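Local structure of FEZ-1 protein (Fluoribacter gormanii, 5WCK) at residues A[3-8]-A[44-49]. The protein probably hydrolyses beta-lactam antibiotics, as a monomeric, zinc-dependent metallo-beta-lactamase of subclass B3. The protein carries 2 engineered substitutions. Residues are numbered along the deposited sequence; the frame is centred on the assembly and turned at random.
Sequences PMPNPF and EANVPM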
loop_
_atom_site.group_PDB
_atom_site.type_symbol
_atom_site.label_atom_id
_atom_site.label_comp_id
_atom_site.label_asym_id
_atom_site.label_seq_id
_atom_site.Cartn_x
_atom_site.Cartn_y
_atom_site.Cartn_z
ATOM N N PRO A 3 0.154 13.148 11.608
ATOM C CA PRO A 3 -0.031 14.410 10.891
ATOM C C PRO A 3 -1.093 14.305 9.784
ATOM O O PRO A 3 -0.991 13.458 8.921
ATOM C CB PRO A 3 1.351 14.749 10.301
ATOM C CG PRO A 3 2.227 13.529 10.518
ATOM C CD PRO A 3 1.526 12.633 11.513
ATOM N N MET A 4 -2.108 15.174 9.817
ATOM C CA MET A 4 -3.170 15.150 8.821
ATOM C C MET A 4 -2.544 15.412 7.452
ATOM O O MET A 4 -1.916 16.443 7.223
ATOM C CB MET A 4 -4.240 16.217 9.114
ATOM C CG MET A 4 -5.337 16.340 8.046
ATOM S SD MET A 4 -6.426 14.886 7.821
ATOM C CE MET A 4 -6.441 14.882 6.032
ATOM N N PRO A 5 -2.686 14.488 6.479
ATOM C CA PRO A 5 -2.217 14.769 5.130
ATOM C C PRO A 5 -2.939 15.960 4.475
ATOM O O PRO A 5 -4.103 16.262 4.807
ATOM C CB PRO A 5 -2.571 13.503 4.336
ATOM C CG PRO A 5 -2.841 12.432 5.361
ATOM C CD PRO A 5 -3.278 13.148 6.618
ATOM N N ASN A 6 -2.271 16.549 3.484
ATOM C CA ASN A 6 -2.820 17.590 2.656
ATOM C C ASN A 6 -3.320 16.991 1.346
ATOM O O ASN A 6 -2.822 15.954 0.911
ATOM C CB ASN A 6 -1.766 18.647 2.355
ATOM C CG ASN A 6 -1.237 19.247 3.634
ATOM O OD1 ASN A 6 -1.994 19.913 4.346
ATOM N ND2 ASN A 6 0.030 19.001 3.938
ATOM N N PRO A 7 -4.296 17.626 0.665
ATOM C CA PRO A 7 -4.731 17.152 -0.639
ATOM C C PRO A 7 -3.592 17.185 -1.668
ATOM O O PRO A 7 -2.618 17.963 -1.567
ATOM C CB PRO A 7 -5.880 18.079 -1.058
ATOM C CG PRO A 7 -5.854 19.232 -0.085
ATOM C CD PRO A 7 -5.085 18.787 1.135
ATOM N N PHE A 8 -3.723 16.305 -2.657
ATOM C CA PHE A 8 -2.758 16.213 -3.719
ATOM C C PHE A 8 -3.527 16.079 -5.018
ATOM O O PHE A 8 -4.548 15.408 -5.050
ATOM C CB PHE A 8 -1.816 15.015 -3.529
ATOM C CG PHE A 8 -0.553 15.097 -4.342
ATOM C CD1 PHE A 8 0.563 15.769 -3.858
ATOM C CD2 PHE A 8 -0.489 14.600 -5.632
ATOM C CE1 PHE A 8 1.707 15.893 -4.622
ATOM C CE2 PHE A 8 0.650 14.745 -6.403
ATOM C CZ PHE A 8 1.763 15.365 -5.888
ATOM N N GLU A 44 -10.182 8.189 8.023
ATOM C CA GLU A 44 -11.592 8.529 7.794
ATOM C C GLU A 44 -11.715 9.910 7.145
ATOM O O GLU A 44 -12.525 10.106 6.227
ATOM C CB GLU A 44 -12.377 8.495 9.103
ATOM C CG GLU A 44 -12.680 7.108 9.596
ATOM C CD GLU A 44 -13.616 7.103 10.795
ATOM O OE1 GLU A 44 -13.629 6.105 11.546
ATOM O OE2 GLU A 44 -14.305 8.123 10.990
ATOM N N ALA A 45 -10.910 10.880 7.624
ATOM C CA ALA A 45 -10.903 12.249 7.085
ATOM C C ALA A 45 -10.497 12.296 5.605
ATOM O O ALA A 45 -10.788 13.269 4.922
ATOM C CB ALA A 45 -9.974 13.106 7.916
ATOM N N ASN A 46 -9.801 11.263 5.107
ATOM C CA ASN A 46 -9.334 11.283 3.734
ATOM C C ASN A 46 -10.366 10.680 2.771
ATOM O O ASN A 46 -10.191 10.816 1.558
ATOM C CB ASN A 46 -8.017 10.517 3.578
ATOM C CG ASN A 46 -6.906 11.063 4.445
ATOM O OD1 ASN A 46 -6.201 10.295 5.086
ATOM N ND2 ASN A 46 -6.766 12.382 4.516
ATOM N N VAL A 47 -11.410 10.012 3.276
ATOM C CA VAL A 47 -12.386 9.360 2.381
ATOM C C VAL A 47 -13.061 10.399 1.482
ATOM O O VAL A 47 -13.160 10.226 0.267
ATOM C CB VAL A 47 -13.378 8.467 3.152
ATOM C CG1 VAL A 47 -14.507 7.964 2.267
ATOM C CG2 VAL A 47 -12.673 7.283 3.789
ATOM N N PRO A 48 -13.551 11.563 1.974
ATOM C CA PRO A 48 -14.082 12.558 1.042
ATOM C C PRO A 48 -13.054 13.079 0.031
ATOM O O PRO A 48 -13.426 13.462 -1.083
ATOM C CB PRO A 48 -14.581 13.703 1.942
ATOM C CG PRO A 48 -14.702 13.088 3.302
ATOM C CD PRO A 48 -13.713 11.941 3.381
ATOM N N MET A 49 -11.767 13.077 0.413
ATOM C CA MET A 49 -10.697 13.531 -0.460
ATOM C C MET A 49 -10.493 12.522 -1.600
ATOM O O MET A 49 -10.257 12.901 -2.750
ATOM C CB MET A 49 -9.393 13.732 0.323
ATOM C CG MET A 49 -9.530 14.792 1.392
ATOM S SD MET A 49 -8.171 14.813 2.589
ATOM C CE MET A 49 -6.814 15.270 1.549
#
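The carboxamide of Asn46 meets Met4 and Pro5 on opposite sides of its plane: Met4 CE lies off the ND2 end, slightly out of the plane, and Pro5 CG off the outer end, further out on the other side, 4.0 Å from both Asn46 OD1 and Asn46 ND2. The modelled separation of Met4 CE and Asn46 ND2 is too short to be trusted in detail. Within residues 44-49, Asn46 ND2 also points at Met49 SD in a weak but fairly straight hydrogen bond (3.4 Å, 162°). The backbone N of Leu43 fixes the oxygen end; Met49 SD steers the nitrogen end only weakly. Residues 3-8 are an extended, proline-rich N-terminal stretch ahead of strand 11-14 in the two-sheet metallo-beta-lactamase fold; they run alongside residues 44-49, which lead into helix 47-56, near the dinuclear zinc site, the side chains of Asn46 and Asp75 being about 7 Å apart. Met4 CG is trans to the backbone N (chi1 175°), and the chain then bends at chi2 and chi3, bringing Met4 SD 4.0 Å from Ala45 CB and Met4 CE 3.9 Å from Met49 SD. Met49 turns at its last torsion (chi3 65°), which lays its methyl CE over one face of the Pro7 ring, 3.6 Å from Pro7 CA. Leu25 touches both Pro5 and Asn46.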